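Local coordinates for glycosyl hydrolase family 62 protein (Coprinopsis cinerea, PDB 5B6T) that probably hydrolyses terminal alpha-L-arabinofuranosyl side groups of arabinoxylan, a hemicellulose, as an alpha-L-arabinofuranosidase of glycoside hydrolase family 62, at residues A196-R201 with R221-W226; V32-R37 with S271-T276. All coordinates share one frame; numbering follows the deposited sequence.

Contact 1 of 2, residues A196-R201 with R221-W226; sequences AANVYR and RWFRSW
Phe223 presents the edge of its ring to the backbone carbonyl of Ala196: CE2 lies 3.7 Å from Ala196 O, which sits close to the ring plane, so the oxygen faces the slightly positive C-H rim and not the pi cloud. With its CG beside the backbone N and anti to the carbonyl carbon (chi1 -77°), the phenyl group is turned toward the strand of Ala196. Asn198 approaches the same carbon more loosely and obliquely, its OD1 4.5 Å from Phe223 CE2. Strands 195-202 and 221-228 belong to one blade-like sheet of the five-bladed beta-propeller known for this family, and strand 207-215 runs between them, which explains why the CA atoms of Ala196 and Phe223 are 9.2 Å apart; the two backbones do not pair, and the Phe223 ring reaches the carbonyl of Ala196. The amide of Asn198 takes its polar partners from the next blade: OD1 bonds to the hydroxyl of Tyr286 and ND2 to the carbonyl of Gly266, an arrangement that fixes the flip of the buried amide. On strand 221-228 the Trp226 indole points CZ2 at the face of the Arg224 guanidinium, 3.5 Å above its centre, the two planes steeply inclined.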
# COMPACT_ATOMS: atom_id res chain seq x y z
N ALA A 196 -2.72 -6.55 1.14
CA ALA A 196 -2.57 -5.19 0.61
C ALA A 196 -3.78 -4.31 0.90
O ALA A 196 -4.34 -3.67 0.00
CB ALA A 196 -2.27 -5.23 -0.88
N ALA A 197 -4.06 -4.14 2.18
CA ALA A 197 -5.05 -3.16 2.61
C ALA A 197 -4.57 -1.70 2.40
O ALA A 197 -3.40 -1.39 2.49
CB ALA A 197 -5.41 -3.36 4.07
N ASN A 198 -5.54 -0.83 2.08
CA ASN A 198 -5.41 0.61 2.27
C ASN A 198 -6.60 1.08 3.08
O ASN A 198 -7.73 0.59 2.89
CB ASN A 198 -5.44 1.43 0.97
CG ASN A 198 -4.43 0.99 -0.08
OD1 ASN A 198 -4.82 0.46 -1.12
ND2 ASN A 198 -3.16 1.29 0.14
N VAL A 199 -6.35 2.00 4.00
CA VAL A 199 -7.41 2.61 4.80
C VAL A 199 -7.21 4.13 4.84
O VAL A 199 -6.16 4.61 5.21
CB VAL A 199 -7.49 2.03 6.22
CG1 VAL A 199 -8.78 2.50 6.89
CG2 VAL A 199 -7.42 0.52 6.16
N TYR A 200 -8.26 4.86 4.41
CA TYR A 200 -8.19 6.31 4.28
C TYR A 200 -9.38 7.02 4.92
O TYR A 200 -10.48 6.46 4.95
CB TYR A 200 -8.19 6.71 2.83
CG TYR A 200 -7.02 6.19 2.02
CD1 TYR A 200 -5.76 6.74 2.17
CD2 TYR A 200 -7.18 5.17 1.11
CE1 TYR A 200 -4.68 6.30 1.42
CE2 TYR A 200 -6.13 4.73 0.33
CZ TYR A 200 -4.86 5.29 0.51
OH TYR A 200 -3.81 4.83 -0.27
N ARG A 201 -9.14 8.23 5.42
CA ARG A 201 -10.23 9.16 5.78
C ARG A 201 -10.72 9.81 4.50
O ARG A 201 -9.92 10.30 3.69
CB ARG A 201 -9.75 10.21 6.75
CG ARG A 201 -10.72 11.34 7.03
CD ARG A 201 -12.01 10.84 7.67
NE ARG A 201 -12.99 11.92 7.76
CZ ARG A 201 -12.94 12.91 8.66
NH1 ARG A 201 -11.97 12.97 9.56
NH2 ARG A 201 -13.89 13.86 8.64
N ARG A 221 -5.31 -10.33 -10.08
CA ARG A 221 -5.42 -9.44 -8.93
C ARG A 221 -6.41 -8.31 -9.23
O ARG A 221 -6.52 -7.79 -10.36
CB ARG A 221 -4.06 -8.84 -8.56
CG ARG A 221 -2.97 -9.88 -8.29
CD ARG A 221 -3.45 -10.93 -7.32
NE ARG A 221 -2.40 -11.86 -6.91
CZ ARG A 221 -1.69 -11.78 -5.79
NH1 ARG A 221 -1.83 -10.78 -4.92
NH2 ARG A 221 -0.79 -12.76 -5.53
N TRP A 222 -7.10 -7.92 -8.17
CA TRP A 222 -8.06 -6.83 -8.22
C TRP A 222 -8.31 -6.28 -6.83
O TRP A 222 -7.89 -6.89 -5.85
CB TRP A 222 -9.38 -7.27 -8.88
CG TRP A 222 -10.19 -8.31 -8.12
CD1 TRP A 222 -9.83 -9.59 -7.84
CD2 TRP A 222 -11.51 -8.13 -7.58
NE1 TRP A 222 -10.86 -10.22 -7.17
CE2 TRP A 222 -11.88 -9.35 -6.97
CE3 TRP A 222 -12.41 -7.06 -7.56
CZ2 TRP A 222 -13.12 -9.52 -6.36
CZ3 TRP A 222 -13.61 -7.22 -6.95
CH2 TRP A 222 -13.97 -8.45 -6.36
N PHE A 223 -9.02 -5.15 -6.75
CA PHE A 223 -9.36 -4.51 -5.49
C PHE A 223 -10.83 -4.43 -5.19
O PHE A 223 -11.63 -4.08 -6.07
CB PHE A 223 -8.76 -3.07 -5.39
CG PHE A 223 -7.31 -3.11 -5.08
CD1 PHE A 223 -6.36 -3.23 -6.12
CD2 PHE A 223 -6.88 -3.16 -3.78
CE1 PHE A 223 -5.02 -3.32 -5.82
CE2 PHE A 223 -5.54 -3.27 -3.48
CZ PHE A 223 -4.62 -3.38 -4.50
N ARG A 224 -11.15 -4.73 -3.93
CA ARG A 224 -12.48 -4.53 -3.36
C ARG A 224 -12.47 -3.33 -2.46
O ARG A 224 -11.42 -2.94 -1.97
CB ARG A 224 -12.90 -5.79 -2.59
CG ARG A 224 -12.95 -7.04 -3.47
CD ARG A 224 -13.24 -8.31 -2.71
NE ARG A 224 -14.60 -8.35 -2.17
CZ ARG A 224 -14.96 -9.01 -1.06
NH1 ARG A 224 -14.06 -9.71 -0.36
NH2 ARG A 224 -16.21 -8.96 -0.64
N SER A 225 -13.65 -2.76 -2.23
CA SER A 225 -13.76 -1.55 -1.40
C SER A 225 -14.99 -1.59 -0.52
O SER A 225 -16.04 -2.15 -0.89
CB SER A 225 -13.81 -0.30 -2.28
OG SER A 225 -14.89 -0.35 -3.23
N TRP A 226 -14.83 -0.92 0.63
CA TRP A 226 -15.87 -0.79 1.65
C TRP A 226 -15.76 0.58 2.26
O TRP A 226 -14.70 1.22 2.20
CB TRP A 226 -15.66 -1.80 2.79
CG TRP A 226 -15.71 -3.23 2.45
CD1 TRP A 226 -16.76 -4.09 2.67
CD2 TRP A 226 -14.67 -4.04 1.89
NE1 TRP A 226 -16.45 -5.35 2.29
CE2 TRP A 226 -15.18 -5.36 1.78
CE3 TRP A 226 -13.37 -3.79 1.45
CZ2 TRP A 226 -14.42 -6.41 1.25
CZ3 TRP A 226 -12.63 -4.85 0.94
CH2 TRP A 226 -13.15 -6.12 0.87

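Contact 2 of 2, residues V32-R37 with S271-T276; sequences VYHDGR and SGNDQT
Asn273 reaches the end of strand 25-34 with its amide, ND2 donating to Tyr33 O over 2.8 Å, nearly straight (165°). The acceptor lies in the amide plane of Asn273, the donor above the carbonyl plane of Tyr33. The other branch, OD1, rests against Val32, 3.4 Å from its CG1. Two waters widen the grip: one donates to Asn273 OD1 at 2.6 Å and accepts from Tyr33 N at 2.9 Å, while the second accepts from Asn273 ND2 and bonds to His34 ND1 at 2.7 Å. The amide and first water thus serve both backbone polar groups of Tyr33, the second water the His34 ring. Asn273 CG, beside its backbone N (chi1 -62°), directs the amide at the strand. A leucine in this place would probably leave Tyr33 O without its direct donor and both waters without their amide partner. Further out, a type I' turn from His34 to Arg37 closes the hairpin, and an Asx turn at Asp274, whose OD1 accepts from N and OG1 of Thr276, shapes the loop. Asn273 also pairs by backbone with Tyr88, so the loop between strands 266-268 and 278-279 bridges strand 82-89 and outermost strand 25-34 of the neighbouring sheet.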
# COMPACT_ATOMS: atom_id res chain seq x y z
N VAL A 32 3.61 10.10 -1.62
CA VAL A 32 3.19 11.44 -1.19
C VAL A 32 3.81 12.50 -2.10
O VAL A 32 4.90 12.31 -2.65
CB VAL A 32 3.58 11.76 0.28
CG1 VAL A 32 2.82 10.87 1.24
CG2 VAL A 32 5.07 11.66 0.55
N TYR A 33 3.07 13.60 -2.24
CA TYR A 33 3.55 14.80 -2.92
C TYR A 33 3.90 15.82 -1.85
O TYR A 33 3.07 16.16 -1.02
CB TYR A 33 2.49 15.37 -3.84
CG TYR A 33 3.03 16.44 -4.79
CD1 TYR A 33 3.77 16.10 -5.90
CD2 TYR A 33 2.76 17.79 -4.57
CE1 TYR A 33 4.23 17.06 -6.78
CE2 TYR A 33 3.25 18.76 -5.42
CZ TYR A 33 3.96 18.40 -6.54
OH TYR A 33 4.40 19.37 -7.43
N HIS A 34 5.16 16.26 -1.85
CA HIS A 34 5.65 17.15 -0.80
C HIS A 34 6.69 18.07 -1.38
O HIS A 34 7.64 17.62 -2.07
CB HIS A 34 6.24 16.33 0.35
CG HIS A 34 6.98 17.15 1.37
ND1 HIS A 34 6.32 17.89 2.32
CD2 HIS A 34 8.30 17.34 1.59
CE1 HIS A 34 7.21 18.49 3.09
NE2 HIS A 34 8.41 18.19 2.66
N ASP A 35 6.51 19.36 -1.10
CA ASP A 35 7.40 20.39 -1.61
C ASP A 35 7.77 20.22 -3.08
O ASP A 35 8.93 20.20 -3.45
CB ASP A 35 8.62 20.48 -0.71
CG ASP A 35 8.29 21.17 0.60
OD1 ASP A 35 7.16 21.70 0.72
OD2 ASP A 35 9.16 21.19 1.49
N GLY A 36 6.74 20.10 -3.91
CA GLY A 36 6.89 20.12 -5.34
C GLY A 36 7.39 18.87 -6.02
O GLY A 36 7.72 18.90 -7.20
N ARG A 37 7.47 17.77 -5.28
CA ARG A 37 7.95 16.52 -5.81
C ARG A 37 7.12 15.36 -5.32
O ARG A 37 6.58 15.38 -4.19
CB ARG A 37 9.41 16.25 -5.37
CG ARG A 37 10.44 17.28 -5.76
CD ARG A 37 11.81 16.86 -5.24
NE ARG A 37 12.39 15.75 -5.98
CZ ARG A 37 12.92 15.85 -7.21
NH1 ARG A 37 12.93 17.00 -7.86
NH2 ARG A 37 13.43 14.78 -7.80
N SER A 271 -4.86 13.61 -0.10
CA SER A 271 -5.09 15.05 -0.04
C SER A 271 -4.18 15.71 0.98
O SER A 271 -4.14 16.95 1.06
CB SER A 271 -6.54 15.32 0.32
OG SER A 271 -6.87 14.66 1.52
N GLY A 272 -3.44 14.91 1.74
CA GLY A 272 -2.53 15.43 2.76
C GLY A 272 -1.65 14.30 3.25
O GLY A 272 -2.00 13.13 3.06
N ASN A 273 -0.52 14.65 3.89
CA ASN A 273 0.54 13.70 4.16
C ASN A 273 0.65 13.24 5.59
O ASN A 273 1.55 12.46 5.87
CB ASN A 273 1.87 14.27 3.67
CG ASN A 273 1.86 14.51 2.18
OD1 ASN A 273 1.15 13.81 1.46
ND2 ASN A 273 2.61 15.51 1.70
N ASP A 274 -0.25 13.71 6.45
CA ASP A 274 -0.17 13.39 7.86
C ASP A 274 -0.75 12.03 8.22
O ASP A 274 -1.16 11.25 7.35
CB ASP A 274 -0.68 14.54 8.75
CG ASP A 274 -2.18 14.61 8.88
OD1 ASP A 274 -2.89 13.70 8.41
OD2 ASP A 274 -2.67 15.62 9.46
N GLN A 275 -0.72 11.73 9.51
CA GLN A 275 -1.11 10.43 10.01
C GLN A 275 -2.58 10.10 9.89
O GLN A 275 -2.99 8.99 10.26
CB GLN A 275 -0.68 10.30 11.49
CG GLN A 275 -1.45 11.15 12.48
CD GLN A 275 -1.07 12.63 12.50
OE1 GLN A 275 -0.06 13.06 11.92
NE2 GLN A 275 -1.90 13.42 13.21
N THR A 276 -3.39 11.05 9.43
CA THR A 276 -4.82 10.77 9.21
C THR A 276 -5.11 10.10 7.87
O THR A 276 -6.25 9.68 7.62
CB THR A 276 -5.71 12.02 9.36
OG1 THR A 276 -5.41 12.95 8.31
CG2 THR A 276 -5.48 12.68 10.72
O HOH W 1 0.40 13.55 -1.05
O HOH W 2 3.87 17.56 3.31

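How the contacts relate
The two contacts lie about 20 Å apart, centre to centre, and contact 1 is nested in sequence inside the long loop that contact 2 closes. They meet where Arg201 CB packs 3.6 Å from Thr276 O, at the end of segment 271-276; from there the chain runs into strand 278-279, which lies parallel beside strand 195-202 in the sheet of contact 1. Their distances to the bound metals differ. In contact 1 the side chain of Asn198 is about 5 Å from the calcium ion and that of Ala196 about 8 Å from the lead ion, whereas in contact 2 the side chain of Val32 stays about 12 Å from the calcium ion, nearer the periphery.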